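Local atomic coordinates of putative membrane anchored protein (Corynebacterium diphtheriae, PDB entry 3LSO), a protein that is of unknown function but, as a putative membrane-anchored protein rich in beta strands and without helices, is probably displayed on the outer side of the cell membrane. Residues Cys32-Ala37 against Tyr41-Lys46; Ala61-Asp66 against Pro216-Glu221; Val102-Asn107 against Leu111-Gly116; Leu161-Ser166 against Ala172-Thr177. All blocks are in the same frame, centred on the assembly; numbering follows the deposited sequence.

Contact 1 (Cys32-Ala37 against Tyr41-Lys46)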
loop_
_atom_site.group_PDB
_atom_site.type_symbol
_atom_site.label_atom_id
_atom_site.label_comp_id
_atom_site.label_asym_id
_atom_site.label_seq_id
_atom_site.Cartn_x
_atom_site.Cartn_y
_atom_site.Cartn_z
ATOM N N CYS B 32 46.482 14.075 11.983
ATOM C CA CYS B 32 46.763 15.086 10.967
ATOM C C CYS B 32 48.254 15.281 10.700
ATOM O O CYS B 32 49.035 15.406 11.635
ATOM C CB CYS B 32 46.102 16.410 11.358
ATOM S SG CYS B 32 44.287 16.280 11.465
ATOM N N SER B 33 48.640 15.262 9.426
ATOM C CA SER B 33 49.984 15.656 9.001
ATOM C C SER B 33 49.951 17.013 8.326
ATOM O O SER B 33 49.128 17.262 7.436
ATOM C CB SER B 33 50.596 14.656 8.015
ATOM O OG SER B 33 50.851 13.420 8.631
ATOM N N VAL B 34 50.866 17.875 8.748
ATOM C CA VAL B 34 51.103 19.146 8.086
ATOM C C VAL B 34 52.418 19.072 7.337
ATOM O O VAL B 34 53.413 18.554 7.844
ATOM C CB VAL B 34 51.200 20.285 9.096
ATOM C CG1 VAL B 34 51.368 21.626 8.365
ATOM C CG2 VAL B 34 49.977 20.281 10.025
ATOM N N SER B 35 52.403 19.567 6.111
ATOM C CA SER B 35 53.611 19.733 5.312
ATOM C C SER B 35 53.656 21.181 4.812
ATOM O O SER B 35 52.781 21.641 4.075
ATOM C CB SER B 35 53.641 18.739 4.153
ATOM O OG SER B 35 54.892 18.776 3.487
ATOM N N ALA B 36 54.660 21.912 5.265
ATOM C CA ALA B 36 54.828 23.309 4.890
ATOM C C ALA B 36 56.184 23.537 4.249
ATOM O O ALA B 36 57.121 22.745 4.436
ATOM C CB ALA B 36 54.677 24.211 6.112
ATOM N N ALA B 37 56.274 24.632 3.506
ATOM C CA ALA B 37 57.526 25.109 2.961
ATOM C C ALA B 37 58.128 24.098 2.001
ATOM O O ALA B 37 59.259 23.656 2.173
ATOM C CB ALA B 37 58.483 25.420 4.080
ATOM N N TYR B 41 59.191 21.566 6.191
ATOM C CA TYR B 41 58.660 21.815 7.530
ATOM C C TYR B 41 57.503 20.833 7.760
ATOM O O TYR B 41 56.388 21.051 7.308
ATOM C CB TYR B 41 58.212 23.287 7.659
ATOM C CG TYR B 41 58.044 23.804 9.074
ATOM C CD1 TYR B 41 59.117 24.386 9.757
ATOM C CD2 TYR B 41 56.808 23.721 9.734
ATOM C CE1 TYR B 41 58.963 24.866 11.066
ATOM C CE2 TYR B 41 56.642 24.196 11.040
ATOM C CZ TYR B 41 57.723 24.771 11.698
ATOM O OH TYR B 41 57.585 25.241 12.991
ATOM N N LYS B 42 57.789 19.724 8.426
ATOM C CA LYS B 42 56.790 18.690 8.646
ATOM C C LYS B 42 56.523 18.583 10.136
ATOM O O LYS B 42 57.454 18.430 10.924
ATOM C CB LYS B 42 57.266 17.345 8.067
ATOM C CG LYS B 42 57.390 17.355 6.544
ATOM C CD LYS B 42 57.765 16.012 5.920
ATOM C CE LYS B 42 57.458 16.061 4.417
ATOM N NZ LYS B 42 58.186 15.075 3.565
ATOM N N PHE B 43 55.268 18.735 10.529
ATOM C CA PHE B 43 54.851 18.351 11.866
ATOM C C PHE B 43 53.500 17.612 11.793
ATOM O O PHE B 43 52.960 17.393 10.705
ATOM C CB PHE B 43 54.900 19.531 12.866
ATOM C CG PHE B 43 53.856 20.581 12.634
ATOM C CD1 PHE B 43 52.662 20.561 13.350
ATOM C CD2 PHE B 43 54.056 21.589 11.697
ATOM C CE1 PHE B 43 51.671 21.521 13.126
ATOM C CE2 PHE B 43 53.071 22.560 11.469
ATOM C CZ PHE B 43 51.879 22.525 12.193
ATOM N N ASN B 44 52.940 17.262 12.946
ATOM C CA ASN B 44 52.145 16.059 13.048
ATOM C C ASN B 44 51.334 16.068 14.340
ATOM O O ASN B 44 51.905 16.155 15.432
ATOM C CB ASN B 44 53.169 14.912 13.055
ATOM C CG ASN B 44 52.550 13.582 13.136
ATOM O OD1 ASN B 44 51.809 13.188 12.239
ATOM N ND2 ASN B 44 52.855 12.852 14.195
ATOM N N GLN B 45 50.010 15.986 14.245
ATOM C CA GLN B 45 49.190 16.077 15.460
ATOM C C GLN B 45 47.907 15.253 15.485
ATOM O O GLN B 45 47.045 15.409 14.625
ATOM C CB GLN B 45 48.847 17.537 15.762
ATOM C CG GLN B 45 48.595 17.803 17.253
ATOM C CD GLN B 45 47.805 19.079 17.505
ATOM O OE1 GLN B 45 47.267 19.692 16.572
ATOM N NE2 GLN B 45 47.718 19.477 18.771
ATOM N N LYS B 46 47.790 14.400 16.498
ATOM C CA LYS B 46 46.574 13.633 16.743
ATOM C C LYS B 46 45.492 14.541 17.296
ATOM O O LYS B 46 45.771 15.415 18.113
ATOM C CB LYS B 46 46.831 12.476 17.717
ATOM C CG LYS B 46 47.244 11.162 17.053
ATOM C CD LYS B 46 47.186 9.977 18.011
ATOM C CE LYS B 46 48.344 9.992 18.999
ATOM N NZ LYS B 46 49.631 10.281 18.300
#
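Strands 32-36 and 41-46 run antiparallel, their axes 4.8 Å apart at the closest, and three hydrogen-bonded pairs, Cys32 with Gln45, Val34 with Phe43 and Ala36 with Tyr41, join them. The bonds differ in quality: Gln45 N reaches Cys32 O at 2.8 Å on a nearly straight path of 169°, whereas Phe43 N to Val34 O is stretched to 3.3 Å and bent. Phe43 holds its CG between the backbone N and the carbonyl carbon (chi1 70°), which brings the ring back over Val34. The isopropyl group then lies against one ring face in a CH-pi contact, with Val34 CB 3.9 Å from the ring centroid of Phe43 and Val34 CG2 3.7 Å from Phe43 CZ. Further along this face of the sheet, Ala36 CB packs on Tyr41 CB at 4.0 Å, while the tyrosine ring leads away from strand 32-36. On the other face, Ser35 OG lies 3.8 Å from CE of the extended Lys42 chain. Strand 170-177 flanks strand 32-36 on its other edge, and Cys32 is tied to Cys176 there by a disulfide. The whole is a beta hairpin of the DIP2116-like N-terminal domain, which belongs to the E-set clan.

Contact 2 (Ala61-Asp66 against Pro216-Glu221)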
loop_
_atom_site.group_PDB
_atom_site.type_symbol
_atom_site.label_atom_id
_atom_site.label_comp_id
_atom_site.label_asym_id
_atom_site.label_seq_id
_atom_site.Cartn_x
_atom_site.Cartn_y
_atom_site.Cartn_z
ATOM N N ALA B 61 13.686 6.486 -3.747
ATOM C CA ALA B 61 14.571 6.633 -4.890
ATOM C C ALA B 61 14.041 7.702 -5.830
ATOM O O ALA B 61 12.840 7.766 -6.113
ATOM C CB ALA B 61 14.728 5.315 -5.617
ATOM N N GLY B 62 14.942 8.558 -6.292
ATOM C CA GLY B 62 14.584 9.595 -7.245
ATOM C C GLY B 62 13.937 10.823 -6.618
ATOM O O GLY B 62 13.640 11.795 -7.328
ATOM N N THR B 63 13.710 10.786 -5.302
ATOM C CA THR B 63 13.222 11.959 -4.566
ATOM C C THR B 63 14.370 12.656 -3.836
ATOM O O THR B 63 15.094 12.033 -3.056
ATOM C CB THR B 63 12.070 11.607 -3.579
ATOM O OG1 THR B 63 10.874 11.323 -4.320
ATOM C CG2 THR B 63 11.781 12.754 -2.611
ATOM N N GLY B 64 14.525 13.949 -4.117
ATOM C CA GLY B 64 15.499 14.790 -3.453
ATOM C C GLY B 64 15.237 14.928 -1.969
ATOM O O GLY B 64 14.091 14.875 -1.524
ATOM N N PHE B 65 16.316 15.095 -1.205
ATOM C CA PHE B 65 16.244 15.294 0.246
ATOM C C PHE B 65 17.500 15.987 0.775
ATOM O O PHE B 65 18.525 16.014 0.105
ATOM C CB PHE B 65 16.009 13.959 0.973
ATOM C CG PHE B 65 17.124 12.960 0.795
ATOM C CD1 PHE B 65 18.155 12.873 1.736
ATOM C CD2 PHE B 65 17.147 12.109 -0.313
ATOM C CE1 PHE B 65 19.179 11.953 1.583
ATOM C CE2 PHE B 65 18.172 11.190 -0.481
ATOM C CZ PHE B 65 19.187 11.106 0.467
ATOM N N ASP B 66 17.405 16.512 1.993
ATOM C CA ASP B 66 18.433 17.359 2.576
ATOM C C ASP B 66 19.167 16.697 3.734
ATOM O O ASP B 66 18.544 16.143 4.634
ATOM C CB ASP B 66 17.795 18.662 3.059
ATOM C CG ASP B 66 17.148 19.437 1.934
ATOM O OD1 ASP B 66 17.879 19.807 0.996
ATOM O OD2 ASP B 66 15.914 19.674 1.973
ATOM N N PRO B 216 2.395 8.676 -11.134
ATOM C CA PRO B 216 3.159 9.744 -10.473
ATOM C C PRO B 216 3.671 10.794 -11.465
ATOM O O PRO B 216 4.241 10.440 -12.510
ATOM C CB PRO B 216 4.330 8.993 -9.829
ATOM C CG PRO B 216 4.414 7.696 -10.583
ATOM C CD PRO B 216 3.004 7.352 -10.911
ATOM N N GLU B 217 3.465 12.069 -11.122
ATOM C CA GLU B 217 3.801 13.213 -11.980
ATOM C C GLU B 217 5.152 13.065 -12.665
ATOM O O GLU B 217 5.359 13.571 -13.765
ATOM C CB GLU B 217 3.759 14.522 -11.174
ATOM N N LYS B 218 6.058 12.352 -12.004
ATOM C CA LYS B 218 7.440 12.236 -12.443
ATOM C C LYS B 218 7.652 11.486 -13.749
ATOM O O LYS B 218 8.534 11.848 -14.532
ATOM C CB LYS B 218 8.285 11.623 -11.335
ATOM C CG LYS B 218 8.881 12.683 -10.433
ATOM C CD LYS B 218 9.289 12.110 -9.091
ATOM C CE LYS B 218 10.438 12.911 -8.497
ATOM N NZ LYS B 218 11.005 12.180 -7.338
ATOM N N LEU B 219 6.835 10.465 -13.992
ATOM C CA LEU B 219 7.025 9.592 -15.148
ATOM C C LEU B 219 6.276 10.090 -16.384
ATOM O O LEU B 219 6.356 9.499 -17.468
ATOM C CB LEU B 219 6.623 8.166 -14.785
ATOM C CG LEU B 219 7.386 7.601 -13.583
ATOM C CD1 LEU B 219 6.621 6.463 -12.960
ATOM C CD2 LEU B 219 8.803 7.167 -13.969
ATOM N N ASN B 220 5.569 11.200 -16.212
ATOM C CA ASN B 220 4.776 11.791 -17.271
ATOM C C ASN B 220 5.019 13.293 -17.376
ATOM O O ASN B 220 4.115 14.054 -17.736
ATOM C CB ASN B 220 3.300 11.518 -16.996
ATOM C CG ASN B 220 2.503 11.311 -18.261
ATOM O OD1 ASN B 220 1.733 12.183 -18.672
ATOM N ND2 ASN B 220 2.686 10.152 -18.895
ATOM N N GLU B 221 6.245 13.710 -17.067
ATOM C CA GLU B 221 6.585 15.127 -16.964
ATOM C C GLU B 221 6.176 15.932 -18.205
ATOM O O GLU B 221 6.005 17.152 -18.134
ATOM C CB GLU B 221 8.075 15.303 -16.655
#
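Two polar contacts, both made by the ammonium group of Lys218, join residues 61-66 to residues 216-221. The stronger is a hydrogen bond from Lys218 NZ to the backbone carbonyl of Gly62, 2.7 Å from NZ to O. Its donor does not sit on a lone pair: it stands above the carbonyl plane, 57° out of it, with a C=O...N angle of 111°. The second is weak, from Lys218 NZ to Thr63 OG1 at 3.1 Å; the lysine and threonine side chains cross at about a right angle where NZ meets the hydroxyl. One nitrogen thus takes hold of two oxygens on successive residues.

The lysine chain, extended beyond CG, spans the gap between backbones, the CA atoms of Gly62 and Lys218 being 9.2 Å apart. Residues 61-66 lead into strand 64-77 of the DIP2116-like N-terminal domain, and residues 216-221 form the loop between strands 208-214 and 226-231, so the lysine bridges two separate beta-sheet regions of an elongated chain at the surface.

Little else touches, and the buried surface totals 89 Å². Backbone bonds hold each side in place: Gly62 pairs with Ala146 and Ala61 with Asp190, while within the loop Leu219 N bonds to Pro216 O.

Contact 3 (Val102-Asn107 against Leu111-Gly116)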
loop_
_atom_site.group_PDB
_atom_site.type_symbol
_atom_site.label_atom_id
_atom_site.label_comp_id
_atom_site.label_asym_id
_atom_site.label_seq_id
_atom_site.Cartn_x
_atom_site.Cartn_y
_atom_site.Cartn_z
ATOM N N VAL B 102 23.859 7.044 -4.772
ATOM C CA VAL B 102 23.418 8.412 -4.527
ATOM C C VAL B 102 24.076 9.414 -5.494
ATOM O O VAL B 102 25.212 9.216 -5.939
ATOM C CB VAL B 102 23.714 8.804 -3.060
ATOM C CG1 VAL B 102 25.110 9.330 -2.944
ATOM C CG2 VAL B 102 22.738 9.830 -2.548
ATOM N N LYS B 103 23.339 10.473 -5.823
ATOM C CA LYS B 103 23.860 11.580 -6.619
ATOM C C LYS B 103 23.373 12.935 -6.052
ATOM O O LYS B 103 22.383 12.994 -5.309
ATOM C CB LYS B 103 23.501 11.403 -8.106
ATOM C CG LYS B 103 22.083 11.791 -8.477
ATOM C CD LYS B 103 21.740 11.381 -9.902
ATOM C CE LYS B 103 20.607 12.241 -10.481
ATOM N NZ LYS B 103 19.745 11.475 -11.429
ATOM N N LEU B 104 24.085 14.012 -6.387
ATOM C CA LEU B 104 23.710 15.373 -5.981
ATOM C C LEU B 104 22.494 15.871 -6.745
ATOM O O LEU B 104 22.368 15.631 -7.945
ATOM C CB LEU B 104 24.877 16.335 -6.220
ATOM C CG LEU B 104 26.194 15.936 -5.553
ATOM C CD1 LEU B 104 27.421 16.516 -6.258
ATOM C CD2 LEU B 104 26.174 16.358 -4.114
ATOM N N ASP B 105 21.613 16.577 -6.048
ATOM C CA ASP B 105 20.464 17.193 -6.685
ATOM C C ASP B 105 20.716 18.691 -6.925
ATOM O O ASP B 105 20.573 19.497 -6.006
ATOM C CB ASP B 105 19.202 16.975 -5.842
ATOM C CG ASP B 105 17.918 17.103 -6.659
ATOM O OD1 ASP B 105 17.994 17.235 -7.908
ATOM O OD2 ASP B 105 16.822 17.065 -6.052
ATOM N N GLY B 106 21.100 19.056 -8.151
ATOM C CA GLY B 106 21.385 20.456 -8.501
ATOM C C GLY B 106 22.854 20.845 -8.354
ATOM O O GLY B 106 23.630 20.158 -7.668
ATOM N N ASN B 107 23.250 21.943 -8.995
ATOM C CA ASN B 107 24.644 22.382 -8.910
ATOM C C ASN B 107 24.932 23.197 -7.650
ATOM O O ASN B 107 24.638 24.392 -7.566
ATOM C CB ASN B 107 25.117 23.106 -10.184
ATOM C CG ASN B 107 25.622 22.141 -11.263
ATOM O OD1 ASN B 107 26.305 21.150 -10.966
ATOM N ND2 ASN B 107 25.293 22.439 -12.527
ATOM N N LEU B 111 30.537 21.389 -3.700
ATOM C CA LEU B 111 30.318 19.959 -3.527
ATOM C C LEU B 111 30.540 19.174 -4.813
ATOM O O LEU B 111 30.207 19.637 -5.922
ATOM C CB LEU B 111 28.934 19.660 -2.946
ATOM C CG LEU B 111 28.399 20.580 -1.847
ATOM C CD1 LEU B 111 27.010 20.150 -1.442
ATOM C CD2 LEU B 111 29.287 20.605 -0.638
ATOM N N SER B 112 31.110 17.985 -4.650
ATOM C CA SER B 112 31.326 17.074 -5.763
ATOM C C SER B 112 31.196 15.626 -5.303
ATOM O O SER B 112 31.352 15.322 -4.119
ATOM C CB SER B 112 32.695 17.321 -6.398
ATOM O OG SER B 112 33.727 17.226 -5.428
ATOM N N LEU B 113 30.914 14.740 -6.249
ATOM C CA LEU B 113 30.647 13.357 -5.948
ATOM C C LEU B 113 31.295 12.448 -6.972
ATOM O O LEU B 113 30.783 12.256 -8.068
ATOM C CB LEU B 113 29.137 13.124 -5.886
ATOM C CG LEU B 113 28.533 11.774 -5.467
ATOM C CD1 LEU B 113 29.316 11.092 -4.383
ATOM C CD2 LEU B 113 27.135 12.003 -4.984
ATOM N N SER B 114 32.425 11.871 -6.604
ATOM C CA SER B 114 33.132 10.981 -7.502
ATOM C C SER B 114 33.318 9.587 -6.904
ATOM O O SER B 114 33.913 9.436 -5.828
ATOM C CB SER B 114 34.488 11.581 -7.879
ATOM O OG SER B 114 35.163 10.750 -8.806
ATOM N N ASN B 115 32.809 8.575 -7.612
ATOM C CA ASN B 115 33.119 7.179 -7.293
ATOM C C ASN B 115 32.847 6.895 -5.798
ATOM O O ASN B 115 33.714 6.419 -5.047
ATOM C CB ASN B 115 34.575 6.864 -7.726
ATOM C CG ASN B 115 34.982 5.411 -7.480
ATOM O OD1 ASN B 115 34.275 4.469 -7.859
ATOM N ND2 ASN B 115 36.140 5.229 -6.850
ATOM N N GLY B 116 31.629 7.236 -5.379
ATOM C CA GLY B 116 31.164 6.975 -4.028
ATOM C C GLY B 116 31.674 7.920 -2.955
ATOM O O GLY B 116 31.301 7.806 -1.781
#
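Leu104 and Leu113 form the centre of this contact, with the methyl CD1 of Leu104 set 3.8 Å from CB of Leu113 and the two side chains running obliquely past each other. Leu104 CG also lies 4.1 Å from Leu113 CD2, so the first leucine rests along the second from its root to one of its branches. Leu113 carries its CG opposite the backbone N (chi1 -175°), and CD2 thereby comes over the backbone of the facing strand. There it approaches Val102 O at 3.5 Å and Lys103 CA at 3.7 Å. Val102 adds its CG1, 3.9 Å from the same methyl, the valine side chain standing at about a right angle to the leucine. Toward the other end, Leu104 CD1 passes within 4.0 Å of Ser112 CA, and its second methyl, CD2, comes to Leu111 CB at a looser 4.5 Å.

The two short strands, 102-104 and 111-114, are not paired through their backbones: their axes are 7.4 Å apart at the closest and run at 148°, and the contact is made mainly by aliphatic side chains, which also touch the backbone. Each is instead bonded to a neighbour in the beta-rich DIP2116-like N-terminal domain, strand 102-104 to strand 132-146 and strand 111-114 to strand 117-129, which are themselves antiparallel partners.

These neighbours fix where the leucines stand. Lys103 bonds to Gln145 through the backbone, as Asp105 does to Arg143, and Ser112 is held in the same way by Ser119. Behind the first shell, Leu144 touches both Val102 and Leu104, Leu118 touches Leu104, Ile120 touches Leu111, and Val98 lies against Leu113.

Contact 4 (Leu161-Ser166 against Ala172-Thr177)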
loop_
_atom_site.group_PDB
_atom_site.type_symbol
_atom_site.label_atom_id
_atom_site.label_comp_id
_atom_site.label_asym_id
_atom_site.label_seq_id
_atom_site.Cartn_x
_atom_site.Cartn_y
_atom_site.Cartn_z
ATOM N N LEU B 161 39.874 14.406 5.974
ATOM C CA LEU B 161 39.998 15.854 5.900
ATOM C C LEU B 161 41.352 16.273 5.341
ATOM O O LEU B 161 42.388 15.757 5.765
ATOM C CB LEU B 161 39.780 16.431 7.294
ATOM C CG LEU B 161 39.520 17.915 7.483
ATOM C CD1 LEU B 161 38.527 18.097 8.635
ATOM C CD2 LEU B 161 40.826 18.679 7.760
ATOM N N THR B 162 41.327 17.185 4.366
ATOM C CA THR B 162 42.538 17.815 3.858
ATOM C C THR B 162 42.260 19.289 3.743
ATOM O O THR B 162 41.155 19.690 3.357
ATOM C CB THR B 162 42.918 17.362 2.444
ATOM O OG1 THR B 162 41.981 17.911 1.504
ATOM C CG2 THR B 162 42.996 15.836 2.302
ATOM N N ASN B 163 43.253 20.104 4.078
ATOM C CA ASN B 163 43.151 21.524 3.813
ATOM C C ASN B 163 44.487 22.049 3.349
ATOM O O ASN B 163 45.499 21.328 3.385
ATOM C CB ASN B 163 42.633 22.295 5.032
ATOM C CG ASN B 163 43.696 22.513 6.072
ATOM O OD1 ASN B 163 44.125 21.577 6.748
ATOM N ND2 ASN B 163 44.140 23.748 6.204
ATOM N N THR B 164 44.466 23.300 2.896
ATOM C CA THR B 164 45.656 24.026 2.488
ATOM C C THR B 164 45.560 25.431 3.020
ATOM O O THR B 164 44.592 26.136 2.770
ATOM C CB THR B 164 45.836 24.001 0.964
ATOM O OG1 THR B 164 46.043 22.635 0.565
ATOM C CG2 THR B 164 47.025 24.861 0.535
ATOM N N ALA B 165 46.575 25.806 3.777
ATOM C CA ALA B 165 46.578 27.052 4.493
ATOM C C ALA B 165 47.674 27.954 3.977
ATOM O O ALA B 165 48.799 27.512 3.721
ATOM C CB ALA B 165 46.764 26.808 5.983
ATOM N N SER B 166 47.339 29.230 3.846
ATOM C CA SER B 166 48.320 30.250 3.516
ATOM C C SER B 166 48.671 31.063 4.767
ATOM O O SER B 166 47.812 31.750 5.335
ATOM C CB SER B 166 47.786 31.147 2.406
ATOM O OG SER B 166 48.748 32.113 2.081
ATOM N N ALA B 172 50.922 25.632 3.633
ATOM C CA ALA B 172 50.914 24.365 4.374
ATOM C C ALA B 172 49.764 23.434 3.991
ATOM O O ALA B 172 48.599 23.856 3.942
ATOM C CB ALA B 172 50.919 24.611 5.872
ATOM N N ASN B 173 50.098 22.169 3.729
ATOM C CA ASN B 173 49.098 21.171 3.379
ATOM C C ASN B 173 48.862 20.242 4.546
ATOM O O ASN B 173 49.747 19.507 4.950
ATOM C CB ASN B 173 49.526 20.368 2.148
ATOM C CG ASN B 173 49.786 21.244 0.934
ATOM O OD1 ASN B 173 48.943 22.065 0.535
ATOM N ND2 ASN B 173 50.965 21.074 0.333
ATOM N N THR B 174 47.657 20.271 5.089
ATOM C CA THR B 174 47.327 19.394 6.182
ATOM C C THR B 174 46.583 18.187 5.646
ATOM O O THR B 174 45.680 18.331 4.824
ATOM C CB THR B 174 46.469 20.124 7.203
ATOM O OG1 THR B 174 47.095 21.370 7.529
ATOM C CG2 THR B 174 46.294 19.290 8.473
ATOM N N THR B 175 46.967 16.998 6.094
ATOM C CA THR B 175 46.241 15.784 5.740
ATOM C C THR B 175 45.854 15.056 7.015
ATOM O O THR B 175 46.711 14.786 7.844
ATOM C CB THR B 175 47.086 14.860 4.870
ATOM O OG1 THR B 175 46.962 15.271 3.518
ATOM C CG2 THR B 175 46.603 13.414 4.969
ATOM N N CYS B 176 44.573 14.738 7.156
ATOM C CA CYS B 176 44.063 14.068 8.332
ATOM C C CYS B 176 43.460 12.722 7.981
ATOM O O CYS B 176 42.589 12.642 7.114
ATOM C CB CYS B 176 43.005 14.926 9.009
ATOM S SG CYS B 176 43.594 16.534 9.507
ATOM N N THR B 177 43.917 11.677 8.669
ATOM C CA THR B 177 43.398 10.333 8.474
ATOM C C THR B 177 42.734 9.839 9.742
ATOM O O THR B 177 43.177 10.145 10.853
ATOM C CB THR B 177 44.515 9.313 8.138
ATOM O OG1 THR B 177 45.243 8.986 9.334
ATOM C CG2 THR B 177 45.469 9.837 7.055
#
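Thr164 and Asn173 stand side by side, pointing the same way from one face of the sheet, and are joined by a hydrogen bond between their ends. Thr164 OG1 gives its proton to Asn173 OD1 at 3.0 Å; the hydroxyl lies in the plane of the amide carbonyl, on a lone pair. This fit depends on the threonine torsion (chi1 -64°), which sets OG1 opposite the carbonyl carbon and leaves Thr164 CG2 also close to Asn173 OD1, at 3.4 Å. Thr162 and Thr175 run alongside each other on that face too, though more loosely, CG2 of the first being 4.2 Å from OG1 of the second.

Beneath them, strands 161-166 and 172-177 form an antiparallel beta hairpin of the DIP2116-like N-terminal domain, 4.8 Å apart at their axes. Ala165 and Ala172 are paired by two nearly straight bonds, N to O in both directions at 2.8 Å, and Asn163 and Thr174 likewise bond N to O both ways. At the far end the pairing is uneven: Cys176 N lies almost in line with the C=O bond of Leu161, 2.8 Å from its O, but the return bond from Leu161 N to Cys176 O is weak.

On the opposite face, Leu161 CD2 packs at 3.9 Å on SG of Cys176, the disulfide sulfur. Val34 and Ala36 lie against Ala172, while across strand 150-167 the neighbouring strand 87-97 supplies Leu89 and Ser92, which touch Asn163.

Contacts 1, 3 and 4 lie wholly within the DIP2116-like N-terminal domain, and contact 2 ties that domain to a later loop. Contacts 1 and 4 are adjoining hairpins, their centres about 9 Å apart: strands 25-36 and 170-177 are neighbours, and the disulfide makes a covalent link between chain regions far apart in sequence. Contact 3 sits about 22 Å from contact 4 and 30 Å from contact 1, centre to centre. The centre of contact 2 is about 46 Å from that of contact 1 but about 17 Å from that of contact 3, which it touches where Gly64 packs on Asp105. Along the chain contact 1 comes first; contacts 3 and 4 follow in turn inside the long loop closed by contact 2.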